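Local coordinates for electron transfer flavoprotein, alpha subunit (Thermotoga maritima, PDB 7KOE) that binds flavin-adenine dinucleotide and, with its partner electron transfer flavoprotein subunit and a ferredoxin-like protein, probably passes electrons between redox partners, at residues 215-220 and 270-275; 264-269 and 287-292; 228-233 and 315-320. All coordinates share one frame; numbering follows the deposited sequence.

Contact 1: residues 215-220 and 270-275; sequences VVAGGK and VLYFAC. With FAD (flavin-adenine dinucleotide), chain J.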
loop_
_atom_site.group_PDB
_atom_site.type_symbol
_atom_site.label_atom_id
_atom_site.label_comp_id
_atom_site.label_asym_id
_atom_site.label_seq_id
_atom_site.Cartn_x
_atom_site.Cartn_y
_atom_site.Cartn_z
ATOM N N VAL B 215 4.765 8.574 -49.232
ATOM C CA VAL B 215 4.684 7.123 -49.306
ATOM C C VAL B 215 3.219 6.770 -49.475
ATOM O O VAL B 215 2.415 6.970 -48.556
ATOM C CB VAL B 215 5.283 6.442 -48.071
ATOM C CG1 VAL B 215 5.037 4.950 -48.126
ATOM C CG2 VAL B 215 6.767 6.726 -47.989
ATOM N N VAL B 216 2.859 6.276 -50.652
ATOM C CA VAL B 216 1.527 5.744 -50.901
ATOM C C VAL B 216 1.593 4.222 -50.856
ATOM O O VAL B 216 2.305 3.589 -51.642
ATOM C CB VAL B 216 0.936 6.286 -52.218
ATOM C CG1 VAL B 216 1.930 6.234 -53.363
ATOM C CG2 VAL B 216 -0.323 5.521 -52.586
ATOM N N ALA B 217 0.886 3.636 -49.896
ATOM C CA ALA B 217 1.038 2.225 -49.593
ATOM C C ALA B 217 -0.321 1.552 -49.578
ATOM O O ALA B 217 -1.350 2.202 -49.388
ATOM C CB ALA B 217 1.733 2.021 -48.249
ATOM N N GLY B 218 -0.314 0.239 -49.763
ATOM C CA GLY B 218 -1.554 -0.508 -49.736
ATOM C C GLY B 218 -1.325 -1.978 -49.494
ATOM O O GLY B 218 -0.207 -2.484 -49.614
ATOM N N GLY B 219 -2.409 -2.662 -49.142
ATOM C CA GLY B 219 -2.383 -4.101 -48.995
ATOM C C GLY B 219 -3.754 -4.672 -48.722
ATOM O O GLY B 219 -4.491 -4.130 -47.899
ATOM N N LYS B 220 -4.141 -5.696 -49.493
ATOM C CA LYS B 220 -5.343 -6.529 -49.365
ATOM C C LYS B 220 -6.630 -5.772 -49.726
ATOM O O LYS B 220 -7.665 -6.387 -50.006
ATOM C CB LYS B 220 -5.401 -7.152 -47.953
ATOM C CG LYS B 220 -6.490 -8.191 -47.694
ATOM C CD LYS B 220 -6.376 -9.363 -48.645
ATOM C CE LYS B 220 -5.135 -10.178 -48.370
ATOM N NZ LYS B 220 -5.272 -10.885 -47.077
ATOM N N VAL B 270 6.180 13.290 -45.372
ATOM C CA VAL B 270 5.269 14.338 -44.936
ATOM C C VAL B 270 3.832 14.019 -45.303
ATOM O O VAL B 270 2.920 14.756 -44.907
ATOM C CB VAL B 270 5.668 15.711 -45.513
ATOM C CG1 VAL B 270 7.093 16.048 -45.120
ATOM C CG2 VAL B 270 5.494 15.736 -47.014
ATOM N N LEU B 271 3.598 12.930 -46.030
ATOM C CA LEU B 271 2.261 12.596 -46.507
ATOM C C LEU B 271 2.224 11.097 -46.771
ATOM O O LEU B 271 2.888 10.617 -47.693
ATOM C CB LEU B 271 1.930 13.391 -47.760
ATOM C CG LEU B 271 0.642 13.069 -48.510
ATOM C CD1 LEU B 271 -0.563 13.171 -47.602
ATOM C CD2 LEU B 271 0.495 14.000 -49.696
ATOM N N TYR B 272 1.459 10.367 -45.968
ATOM C CA TYR B 272 1.329 8.924 -46.100
ATOM C C TYR B 272 -0.078 8.591 -46.575
ATOM O O TYR B 272 -1.056 9.123 -46.043
ATOM C CB TYR B 272 1.627 8.225 -44.770
ATOM C CG TYR B 272 1.582 6.716 -44.843
ATOM C CD1 TYR B 272 2.672 5.992 -45.305
ATOM C CD2 TYR B 272 0.448 6.016 -44.451
ATOM C CE1 TYR B 272 2.629 4.619 -45.380
ATOM C CE2 TYR B 272 0.400 4.648 -44.527
ATOM C CZ TYR B 272 1.488 3.957 -44.993
ATOM O OH TYR B 272 1.435 2.590 -45.051
ATOM N N PHE B 273 -0.177 7.711 -47.566
ATOM C CA PHE B 273 -1.462 7.272 -48.107
ATOM C C PHE B 273 -1.670 5.809 -47.729
ATOM O O PHE B 273 -1.125 4.910 -48.372
ATOM C CB PHE B 273 -1.509 7.450 -49.620
ATOM C CG PHE B 273 -1.944 8.811 -50.060
ATOM C CD1 PHE B 273 -3.284 9.097 -50.242
ATOM C CD2 PHE B 273 -1.011 9.803 -50.305
ATOM C CE1 PHE B 273 -3.685 10.349 -50.649
ATOM C CE2 PHE B 273 -1.407 11.055 -50.713
ATOM C CZ PHE B 273 -2.743 11.329 -50.885
ATOM N N ALA B 274 -2.470 5.571 -46.691
ATOM C CA ALA B 274 -2.830 4.214 -46.281
ATOM C C ALA B 274 -3.988 3.732 -47.155
ATOM O O ALA B 274 -5.148 3.666 -46.745
ATOM C CB ALA B 274 -3.186 4.177 -44.804
ATOM N N CYS B 275 -3.644 3.383 -48.390
ATOM C CA CYS B 275 -4.631 3.128 -49.437
ATOM C C CYS B 275 -5.089 1.679 -49.353
ATOM O O CYS B 275 -4.529 0.789 -49.988
ATOM C CB CYS B 275 -4.040 3.451 -50.802
ATOM S SG CYS B 275 -4.042 5.208 -51.191
HETATM P PA FAD J . -6.096 -6.326 -43.974
HETATM O O1A FAD J . -6.872 -7.464 -44.508
HETATM O O2A FAD J . -6.010 -6.307 -42.456
HETATM O O5B FAD J . -6.639 -5.005 -44.543
HETATM C C5B FAD J . -7.702 -4.994 -45.516
HETATM C C4B FAD J . -8.392 -3.658 -45.456
HETATM O O4B FAD J . -8.680 -3.204 -46.798
HETATM C C3B FAD J . -9.721 -3.649 -44.702
HETATM O O3B FAD J . -9.827 -2.493 -43.881
HETATM C C2B FAD J . -10.755 -3.646 -45.831
HETATM O O2B FAD J . -11.965 -3.009 -45.445
HETATM C C1B FAD J . -10.029 -2.811 -46.877
HETATM N N9A FAD J . -10.496 -3.014 -48.242
HETATM C C8A FAD J . -11.049 -4.152 -48.767
HETATM N N7A FAD J . -11.386 -4.048 -50.030
HETATM C C5A FAD J . -11.032 -2.748 -50.358
HETATM C C6A FAD J . -11.128 -2.008 -51.552
HETATM N N6A FAD J . -11.633 -2.495 -52.689
HETATM N N1A FAD J . -10.682 -0.733 -51.538
HETATM C C2A FAD J . -10.176 -0.240 -50.406
HETATM N N3A FAD J . -10.032 -0.842 -49.225
HETATM C C4A FAD J . -10.484 -2.100 -49.265
HETATM N N1 FAD J . 2.249 -5.758 -41.339
HETATM C C2 FAD J . 2.842 -4.787 -42.083
HETATM O O2 FAD J . 2.218 -4.178 -42.945
HETATM N N3 FAD J . 4.158 -4.464 -41.866
HETATM C C4 FAD J . 4.980 -5.035 -40.945
HETATM O O4 FAD J . 6.147 -4.669 -40.841
HETATM C C4X FAD J . 4.351 -6.074 -40.167
HETATM N N5 FAD J . 5.059 -6.663 -39.277
HETATM C C5X FAD J . 4.471 -7.650 -38.528
HETATM C C6 FAD J . 5.234 -8.292 -37.565
HETATM C C7 FAD J . 4.689 -9.295 -36.779
HETATM C C7M FAD J . 5.549 -9.968 -35.745
HETATM C C8 FAD J . 3.348 -9.665 -36.958
HETATM C C8M FAD J . 2.722 -10.736 -36.120
HETATM C C9 FAD J . 2.579 -9.024 -37.921
HETATM C C9A FAD J . 3.134 -8.025 -38.706
HETATM N N10 FAD J . 2.383 -7.336 -39.674
HETATM C C10 FAD J . 2.971 -6.366 -40.440
HETATM C "C1'" FAD J . 0.989 -7.713 -39.945
HETATM C "C2'" FAD J . -0.046 -6.856 -39.235
HETATM O "O2'" FAD J . -0.242 -7.318 -37.898
HETATM C "C3'" FAD J . -1.367 -6.961 -39.995
HETATM O "O3'" FAD J . -1.846 -8.296 -39.886
HETATM C "C4'" FAD J . -1.253 -6.609 -41.476
HETATM O "O4'" FAD J . -0.668 -5.316 -41.621
HETATM C "C5'" FAD J . -2.581 -6.641 -42.197
HETATM O "O5'" FAD J . -2.401 -6.081 -43.513
HETATM P P FAD J . -3.540 -5.262 -44.215
HETATM O O1P FAD J . -2.964 -4.750 -45.536
HETATM O O2P FAD J . -4.101 -4.260 -43.326
HETATM O O3P FAD J . -4.618 -6.358 -44.540
#
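Val215 to Ala217 pair in parallel with Tyr272 to Ala274, joining strands 214-218 and 271-275 in the middle of the five-stranded parallel sheet of the FAD-binding domain. Over this span the strand axes run 4.7 Å apart at 14°. Four backbone bonds alternate between the strands: Val215 N gives to Leu271 O, Phe273 N to Val215 O, Ala217 N to Phe273 O at 2.8 Å, and Cys275 N to Ala217 O.

Each face of this pair carries its own packing. On one, Tyr272 has CG anti to the backbone N (chi1 -177°), which carries the ring toward strand 214-218, where it crosses Val215 obliquely. Val215 CG1 touches Tyr272 CE1 at 3.7 Å, and farther along the ring Ala217 CB lies 3.3 Å from Tyr272 OH. That hydroxyl is hydrogen-bonded to His283 NE2, and His283 ND1 in turn bonds FAD. On the other face Val216 CG2 meets Phe273 CB at 3.7 Å and Cys275 SG at 4.0 Å; the Phe273 ring itself leads away, to Val294 and to Leu270 of the electron transfer flavoprotein chain. Leu231 of helix 227-237 covers Val216 and Cys275.

From the end of the strand, Gly218 and Gly219 carry the chain to the diphosphate, as in Rossmann-like folds where the first strand ends at a glycine-containing loop. Lys220 CG comes within 3.3 Å of FAD O1A, while its amine makes a salt bridge to Glu55 of the ferredoxin-like chain. The contact thus combines a hydrogen-bonded, apolar strand pair with a glycine approach, Gly218-Gly219, to the phosphates, and links Tyr272 to the flavin cofactor through one histidine.

Contact 2: residues 264-269 and 287-292; sequences GKTVRP and IKESEI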
loop_
_atom_site.group_PDB
_atom_site.type_symbol
_atom_site.label_atom_id
_atom_site.label_comp_id
_atom_site.label_asym_id
_atom_site.label_seq_id
_atom_site.Cartn_x
_atom_site.Cartn_y
_atom_site.Cartn_z
ATOM N N GLY B 264 9.158 -4.281 -41.393
ATOM C CA GLY B 264 9.467 -3.756 -42.703
ATOM C C GLY B 264 10.345 -2.532 -42.578
ATOM O O GLY B 264 11.419 -2.595 -41.975
ATOM N N LYS B 265 9.900 -1.412 -43.131
ATOM C CA LYS B 265 10.629 -0.158 -43.037
ATOM C C LYS B 265 9.740 0.885 -42.383
ATOM O O LYS B 265 8.561 1.006 -42.721
ATOM C CB LYS B 265 11.089 0.318 -44.413
ATOM C CG LYS B 265 12.150 -0.573 -45.031
ATOM C CD LYS B 265 12.302 -0.323 -46.517
ATOM C CE LYS B 265 13.355 -1.232 -47.124
ATOM N NZ LYS B 265 13.516 -1.002 -48.585
ATOM N N THR B 266 10.305 1.620 -41.432
ATOM C CA THR B 266 9.590 2.694 -40.754
ATOM C C THR B 266 9.724 3.951 -41.602
ATOM O O THR B 266 10.819 4.508 -41.738
ATOM C CB THR B 266 10.135 2.907 -39.346
ATOM O OG1 THR B 266 9.824 1.764 -38.542
ATOM C CG2 THR B 266 9.511 4.135 -38.712
ATOM N N VAL B 267 8.620 4.382 -42.188
ATOM C CA VAL B 267 8.634 5.546 -43.059
ATOM C C VAL B 267 8.533 6.811 -42.218
ATOM O O VAL B 267 7.986 6.816 -41.110
ATOM C CB VAL B 267 7.500 5.459 -44.104
ATOM C CG1 VAL B 267 7.616 4.193 -44.894
ATOM C CG2 VAL B 267 6.138 5.504 -43.449
ATOM N N ARG B 268 9.110 7.891 -42.732
ATOM C CA ARG B 268 8.872 9.234 -42.203
ATOM C C ARG B 268 8.687 10.204 -43.363
ATOM O O ARG B 268 9.567 11.021 -43.657
ATOM C CB ARG B 268 10.025 9.668 -41.295
ATOM C CG ARG B 268 9.695 10.815 -40.364
ATOM C CD ARG B 268 10.894 11.719 -40.181
ATOM N NE ARG B 268 12.124 10.951 -40.023
ATOM C CZ ARG B 268 13.343 11.438 -40.232
ATOM N NH1 ARG B 268 13.500 12.698 -40.613
ATOM N NH2 ARG B 268 14.405 10.662 -40.062
ATOM N N PRO B 269 7.542 10.134 -44.069
ATOM C CA PRO B 269 7.281 11.131 -45.103
ATOM C C PRO B 269 6.551 12.328 -44.525
ATOM O O PRO B 269 6.329 12.394 -43.314
ATOM C CB PRO B 269 6.411 10.362 -46.095
ATOM C CG PRO B 269 5.590 9.515 -45.228
ATOM C CD PRO B 269 6.441 9.154 -44.029
ATOM N N ILE B 287 4.461 4.154 -39.516
ATOM C CA ILE B 287 3.935 5.346 -40.173
ATOM C C ILE B 287 3.603 6.462 -39.200
ATOM O O ILE B 287 3.251 7.563 -39.649
ATOM C CB ILE B 287 2.688 5.024 -41.022
ATOM C CG1 ILE B 287 1.470 4.820 -40.131
ATOM C CG2 ILE B 287 2.906 3.768 -41.806
ATOM C CD1 ILE B 287 0.177 4.685 -40.888
ATOM N N LYS B 288 3.700 6.226 -37.890
ATOM C CA LYS B 288 3.264 7.209 -36.904
ATOM C C LYS B 288 4.201 8.403 -36.785
ATOM O O LYS B 288 3.817 9.408 -36.179
ATOM C CB LYS B 288 3.107 6.542 -35.537
ATOM C CG LYS B 288 4.376 5.907 -35.003
ATOM C CD LYS B 288 4.222 5.513 -33.544
ATOM C CE LYS B 288 3.090 4.518 -33.354
ATOM N NZ LYS B 288 2.995 4.051 -31.945
ATOM N N GLU B 289 5.406 8.328 -37.340
ATOM C CA GLU B 289 6.328 9.453 -37.348
ATOM C C GLU B 289 6.111 10.378 -38.538
ATOM O O GLU B 289 6.874 11.333 -38.712
ATOM C CB GLU B 289 7.774 8.947 -37.342
ATOM C CG GLU B 289 8.727 9.758 -36.479
ATOM C CD GLU B 289 10.131 9.180 -36.461
ATOM O OE1 GLU B 289 10.387 8.211 -37.208
ATOM O OE2 GLU B 289 10.979 9.695 -35.705
ATOM N N SER B 290 5.094 10.123 -39.357
ATOM C CA SER B 290 4.824 10.944 -40.524
ATOM C C SER B 290 4.105 12.226 -40.119
ATOM O O SER B 290 3.886 12.507 -38.937
ATOM C CB SER B 290 3.996 10.171 -41.543
ATOM O OG SER B 290 2.692 9.932 -41.063
ATOM N N GLU B 291 3.712 13.010 -41.119
ATOM C CA GLU B 291 3.003 14.261 -40.888
ATOM C C GLU B 291 1.520 14.165 -41.222
ATOM O O GLU B 291 0.678 14.552 -40.409
ATOM C CB GLU B 291 3.655 15.387 -41.700
ATOM C CG GLU B 291 4.816 16.092 -41.003
ATOM C CD GLU B 291 4.393 17.019 -39.868
ATOM O OE1 GLU B 291 5.290 17.539 -39.173
ATOM O OE2 GLU B 291 3.181 17.269 -39.689
ATOM N N ILE B 292 1.181 13.662 -42.405
ATOM C CA ILE B 292 -0.203 13.502 -42.835
ATOM C C ILE B 292 -0.423 12.038 -43.182
ATOM O O ILE B 292 0.360 11.452 -43.937
ATOM C CB ILE B 292 -0.535 14.394 -44.045
ATOM C CG1 ILE B 292 -0.055 15.826 -43.825
ATOM C CG2 ILE B 292 -2.028 14.396 -44.310
ATOM C CD1 ILE B 292 0.061 16.617 -45.094
#
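A chi1 of -161° turns Arg268 CG away from its own amide nitrogen and lays the aliphatic stem across Glu289, and Arg268 CG comes to 3.3 Å from Glu289 O. Glu289, extended beyond CG, runs past the same stem. The guanidinium and carboxylate planes are turned 60° from each other, and Arg268 NE remains 4.3 Å from Glu289 OE1, beyond a salt bridge. The other carboxylate oxygen, Glu289 OE2, is paired instead with Arg164.

Val267 and Ile287 lie side by side, their CG2 methyls 4.0 Å apart, and both also pack on Tyr272 of strand 271-275. Next along, Pro269 CD rests against Ser290 CB at 3.6 Å. Ser290 closes the type I turn 287-290 twice over: both its backbone N and its OG bond to Ile287 O, the hydroxyl at 2.8 Å and nearly along the C=O axis. Between the two loops the hydrogen bonding is slight, a weak bond from Glu291 N to Pro269 O at 3.5 Å.

Arg251 of the electron transfer flavoprotein chain donates a hydrogen bond from its guanidinium to Ser290 O. These loops, leading into strands 271-275 and 293-296, therefore meet mainly through apolar surface, with a carboxylate whose charge is probably balanced chiefly by Arg164.

Contact 3: residues 228-233 and 315-320; sequences FKKLKE and DLHKVV. With FAD (flavin-adenine dinucleotide), chain J.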
loop_
_atom_site.group_PDB
_atom_site.type_symbol
_atom_site.label_atom_id
_atom_site.label_comp_id
_atom_site.label_asym_id
_atom_site.label_seq_id
_atom_site.Cartn_x
_atom_site.Cartn_y
_atom_site.Cartn_z
ATOM N N PHE B 228 -1.668 -1.873 -57.852
ATOM C CA PHE B 228 -0.443 -1.224 -57.412
ATOM C C PHE B 228 0.210 -0.405 -58.511
ATOM O O PHE B 228 1.100 0.400 -58.219
ATOM C CB PHE B 228 0.547 -2.256 -56.873
ATOM C CG PHE B 228 0.311 -2.614 -55.439
ATOM C CD1 PHE B 228 0.265 -1.629 -54.472
ATOM C CD2 PHE B 228 0.127 -3.928 -55.055
ATOM C CE1 PHE B 228 0.040 -1.946 -53.152
ATOM C CE2 PHE B 228 -0.097 -4.246 -53.734
ATOM C CZ PHE B 228 -0.139 -3.254 -52.786
ATOM N N LYS B 229 -0.201 -0.600 -59.763
ATOM C CA LYS B 229 0.149 0.359 -60.800
ATOM C C LYS B 229 -0.643 1.645 -60.635
ATOM O O LYS B 229 -0.147 2.726 -60.968
ATOM C CB LYS B 229 -0.088 -0.245 -62.181
ATOM C CG LYS B 229 0.975 -1.242 -62.604
ATOM C CD LYS B 229 0.660 -1.835 -63.963
ATOM C CE LYS B 229 -0.545 -2.756 -63.895
ATOM N NZ LYS B 229 -0.244 -4.007 -63.149
ATOM N N LYS B 230 -1.869 1.548 -60.115
ATOM C CA LYS B 230 -2.636 2.741 -59.775
ATOM C C LYS B 230 -2.030 3.475 -58.587
ATOM O O LYS B 230 -2.148 4.700 -58.496
ATOM C CB LYS B 230 -4.087 2.368 -59.481
ATOM C CG LYS B 230 -4.722 1.484 -60.537
ATOM C CD LYS B 230 -5.984 0.818 -60.019
ATOM C CE LYS B 230 -6.645 -0.020 -61.097
ATOM N NZ LYS B 230 -5.710 -1.028 -61.666
ATOM N N LEU B 231 -1.388 2.750 -57.669
ATOM C CA LEU B 231 -0.693 3.402 -56.568
ATOM C C LEU B 231 0.637 3.992 -57.007
ATOM O O LEU B 231 1.108 4.960 -56.404
ATOM C CB LEU B 231 -0.458 2.423 -55.417
ATOM C CG LEU B 231 -1.627 1.940 -54.559
ATOM C CD1 LEU B 231 -1.107 1.469 -53.227
ATOM C CD2 LEU B 231 -2.650 3.016 -54.343
ATOM N N LYS B 232 1.262 3.421 -58.035
ATOM C CA LYS B 232 2.511 3.972 -58.542
ATOM C C LYS B 232 2.286 5.167 -59.454
ATOM O O LYS B 232 3.207 5.971 -59.636
ATOM C CB LYS B 232 3.304 2.899 -59.288
ATOM C CG LYS B 232 4.804 3.108 -59.245
ATOM C CD LYS B 232 5.523 2.135 -60.154
ATOM C CE LYS B 232 7.007 2.105 -59.850
ATOM N NZ LYS B 232 7.605 3.465 -59.899
ATOM N N GLU B 233 1.091 5.293 -60.038
ATOM C CA GLU B 233 0.737 6.513 -60.752
ATOM C C GLU B 233 0.667 7.702 -59.806
ATOM O O GLU B 233 1.042 8.816 -60.182
ATOM C CB GLU B 233 -0.600 6.335 -61.471
ATOM C CG GLU B 233 -0.518 5.530 -62.753
ATOM C CD GLU B 233 -1.864 4.974 -63.175
ATOM O OE1 GLU B 233 -1.887 3.989 -63.943
ATOM O OE2 GLU B 233 -2.898 5.519 -62.738
ATOM N N ASP B 315 -14.061 2.817 -52.258
ATOM C CA ASP B 315 -13.252 1.882 -53.024
ATOM C C ASP B 315 -11.900 2.499 -53.370
ATOM O O ASP B 315 -11.710 3.715 -53.323
ATOM C CB ASP B 315 -13.991 1.464 -54.295
ATOM C CG ASP B 315 -13.514 0.135 -54.845
ATOM O OD1 ASP B 315 -12.360 0.064 -55.315
ATOM O OD2 ASP B 315 -14.294 -0.840 -54.815
ATOM N N LEU B 316 -10.943 1.639 -53.709
ATOM C CA LEU B 316 -9.593 2.104 -53.992
ATOM C C LEU B 316 -9.325 2.259 -55.478
ATOM O O LEU B 316 -8.594 3.167 -55.884
ATOM C CB LEU B 316 -8.565 1.148 -53.400
ATOM C CG LEU B 316 -7.281 1.891 -53.083
ATOM C CD1 LEU B 316 -7.514 2.721 -51.856
ATOM C CD2 LEU B 316 -6.149 0.930 -52.891
ATOM N N HIS B 317 -9.896 1.384 -56.299
ATOM C CA HIS B 317 -9.753 1.487 -57.743
ATOM C C HIS B 317 -10.677 2.532 -58.347
ATOM O O HIS B 317 -10.609 2.773 -59.557
ATOM C CB HIS B 317 -10.002 0.121 -58.385
ATOM C CG HIS B 317 -9.381 -1.016 -57.634
ATOM N ND1 HIS B 317 -10.030 -1.678 -56.616
ATOM C CD2 HIS B 317 -8.165 -1.599 -57.746
ATOM C CE1 HIS B 317 -9.244 -2.623 -56.135
ATOM N NE2 HIS B 317 -8.106 -2.596 -56.805
ATOM N N LYS B 318 -11.530 3.157 -57.539
ATOM C CA LYS B 318 -12.420 4.211 -57.988
ATOM C C LYS B 318 -12.132 5.552 -57.330
ATOM O O LYS B 318 -12.857 6.518 -57.588
ATOM C CB LYS B 318 -13.877 3.811 -57.728
ATOM C CG LYS B 318 -14.314 2.562 -58.471
ATOM C CD LYS B 318 -15.827 2.468 -58.550
ATOM C CE LYS B 318 -16.433 2.060 -57.218
ATOM N NZ LYS B 318 -16.430 0.584 -57.030
ATOM N N VAL B 319 -11.103 5.643 -56.485
ATOM C CA VAL B 319 -10.726 6.884 -55.819
ATOM C C VAL B 319 -9.286 7.272 -56.134
ATOM O O VAL B 319 -9.015 8.403 -56.539
ATOM C CB VAL B 319 -10.951 6.798 -54.290
ATOM C CG1 VAL B 319 -10.175 7.876 -53.548
ATOM C CG2 VAL B 319 -12.429 6.915 -53.973
ATOM N N VAL B 320 -8.353 6.339 -55.973
ATOM C CA VAL B 320 -6.933 6.595 -56.227
ATOM C C VAL B 320 -6.641 6.842 -57.712
ATOM O O VAL B 320 -5.909 7.801 -58.007
ATOM C CB VAL B 320 -6.058 5.472 -55.638
ATOM C CG1 VAL B 320 -4.594 5.680 -55.979
ATOM C CG2 VAL B 320 -6.238 5.413 -54.142
HETATM P PA FAD J . -6.096 -6.326 -43.974
HETATM O O1A FAD J . -6.872 -7.464 -44.508
HETATM O O2A FAD J . -6.010 -6.307 -42.456
HETATM O O5B FAD J . -6.639 -5.005 -44.543
HETATM C C5B FAD J . -7.702 -4.994 -45.516
HETATM C C4B FAD J . -8.392 -3.658 -45.456
HETATM O O4B FAD J . -8.680 -3.204 -46.798
HETATM C C3B FAD J . -9.721 -3.649 -44.702
HETATM O O3B FAD J . -9.827 -2.493 -43.881
HETATM C C2B FAD J . -10.755 -3.646 -45.831
HETATM O O2B FAD J . -11.965 -3.009 -45.445
HETATM C C1B FAD J . -10.029 -2.811 -46.877
HETATM N N9A FAD J . -10.496 -3.014 -48.242
HETATM C C8A FAD J . -11.049 -4.152 -48.767
HETATM N N7A FAD J . -11.386 -4.048 -50.030
HETATM C C5A FAD J . -11.032 -2.748 -50.358
HETATM C C6A FAD J . -11.128 -2.008 -51.552
HETATM N N6A FAD J . -11.633 -2.495 -52.689
HETATM N N1A FAD J . -10.682 -0.733 -51.538
HETATM C C2A FAD J . -10.176 -0.240 -50.406
HETATM N N3A FAD J . -10.032 -0.842 -49.225
HETATM C C4A FAD J . -10.484 -2.100 -49.265
HETATM N N1 FAD J . 2.249 -5.758 -41.339
HETATM C C2 FAD J . 2.842 -4.787 -42.083
HETATM O O2 FAD J . 2.218 -4.178 -42.945
HETATM N N3 FAD J . 4.158 -4.464 -41.866
HETATM C C4 FAD J . 4.980 -5.035 -40.945
HETATM O O4 FAD J . 6.147 -4.669 -40.841
HETATM C C4X FAD J . 4.351 -6.074 -40.167
HETATM N N5 FAD J . 5.059 -6.663 -39.277
HETATM C C5X FAD J . 4.471 -7.650 -38.528
HETATM C C6 FAD J . 5.234 -8.292 -37.565
HETATM C C7 FAD J . 4.689 -9.295 -36.779
HETATM C C7M FAD J . 5.549 -9.968 -35.745
HETATM C C8 FAD J . 3.348 -9.665 -36.958
HETATM C C8M FAD J . 2.722 -10.736 -36.120
HETATM C C9 FAD J . 2.579 -9.024 -37.921
HETATM C C9A FAD J . 3.134 -8.025 -38.706
HETATM N N10 FAD J . 2.383 -7.336 -39.674
HETATM C C10 FAD J . 2.971 -6.366 -40.440
HETATM C "C1'" FAD J . 0.989 -7.713 -39.945
HETATM C "C2'" FAD J . -0.046 -6.856 -39.235
HETATM O "O2'" FAD J . -0.242 -7.318 -37.898
HETATM C "C3'" FAD J . -1.367 -6.961 -39.995
HETATM O "O3'" FAD J . -1.846 -8.296 -39.886
HETATM C "C4'" FAD J . -1.253 -6.609 -41.476
HETATM O "O4'" FAD J . -0.668 -5.316 -41.621
HETATM C "C5'" FAD J . -2.581 -6.641 -42.197
HETATM O "O5'" FAD J . -2.401 -6.081 -43.513
HETATM P P FAD J . -3.540 -5.262 -44.215
HETATM O O1P FAD J . -2.964 -4.750 -45.536
HETATM O O2P FAD J . -4.101 -4.260 -43.326
HETATM O O3P FAD J . -4.618 -6.358 -44.540
#
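Leu231 and Val320 meet methyl to methyl where helix 227-237 packs against the loop before helix 321-331. Leu231 CG stands anti to the carbonyl carbon (chi1 -71°), and its CD2 branch does the touching, 3.7 Å from Val320 CG1 and 4.3 Å from Leu316 CD2. The same Val320 CG1, set anti to its own backbone N, also lies 3.6 Å from Lys230 O. Cys275 of strand 271-275 packs on Leu231, Leu316 and Val320, so this apolar cluster sits between helix, loop and sheet.

Nearer the solvent, Lys230 runs extended as far as CE and bends only at its last torsion (chi4 55°). Its methylenes CD and CE approach His317 CD2, each at 4.0 Å, with CD at the edge of the imidazole and near its plane. The amine turns back to bond Glu226 O, leaving the carbon chain to pack on the ring.

His317 is held from its other side by Asp315. Asp315 OD1 accepts from His317 N at 3.0 Å, forming an Asx turn, and, with its syn lone pair, from His317 ND1 at 3.2 Å, the oxygen lying 21° out of the imidazole plane. Backbone and ring of one residue thus grip a single oxygen, which restrains the ring's rotation. Asp315 OD2 has a long salt bridge to Lys318 NZ.

The loop also edges the adenine: Leu316 N lies 3.2 Å from FAD N1A, and Asp315 OD1 3.7 Å from FAD N6A. No hydrogen bond joins the helix segment to the loop segment; apolar contact holds them together, while the Asp315-His317 bonds shape the loop beside the adenine.

How the contacts relate
All three contacts belong to the domain built on the five-stranded parallel sheet, and contact 1 lies at its middle. Contacts 2 and 3 have centres about 10 and 11 Å from that of contact 1 and touch it, yet their own nearest atoms remain about 12 Å apart. Along the chain the order is 215-220, 228-233, 264-269, 270-275, 287-292, 315-320; both segments of contact 2 fall between those of contact 3. Strand 271-275 takes part in both regions, with contact 2 at its start and contact 3 at its end. FAD touches segments of all three, so the chain around this sheet follows the cofactor from the flavin near Gly264 to the adenine near Leu316.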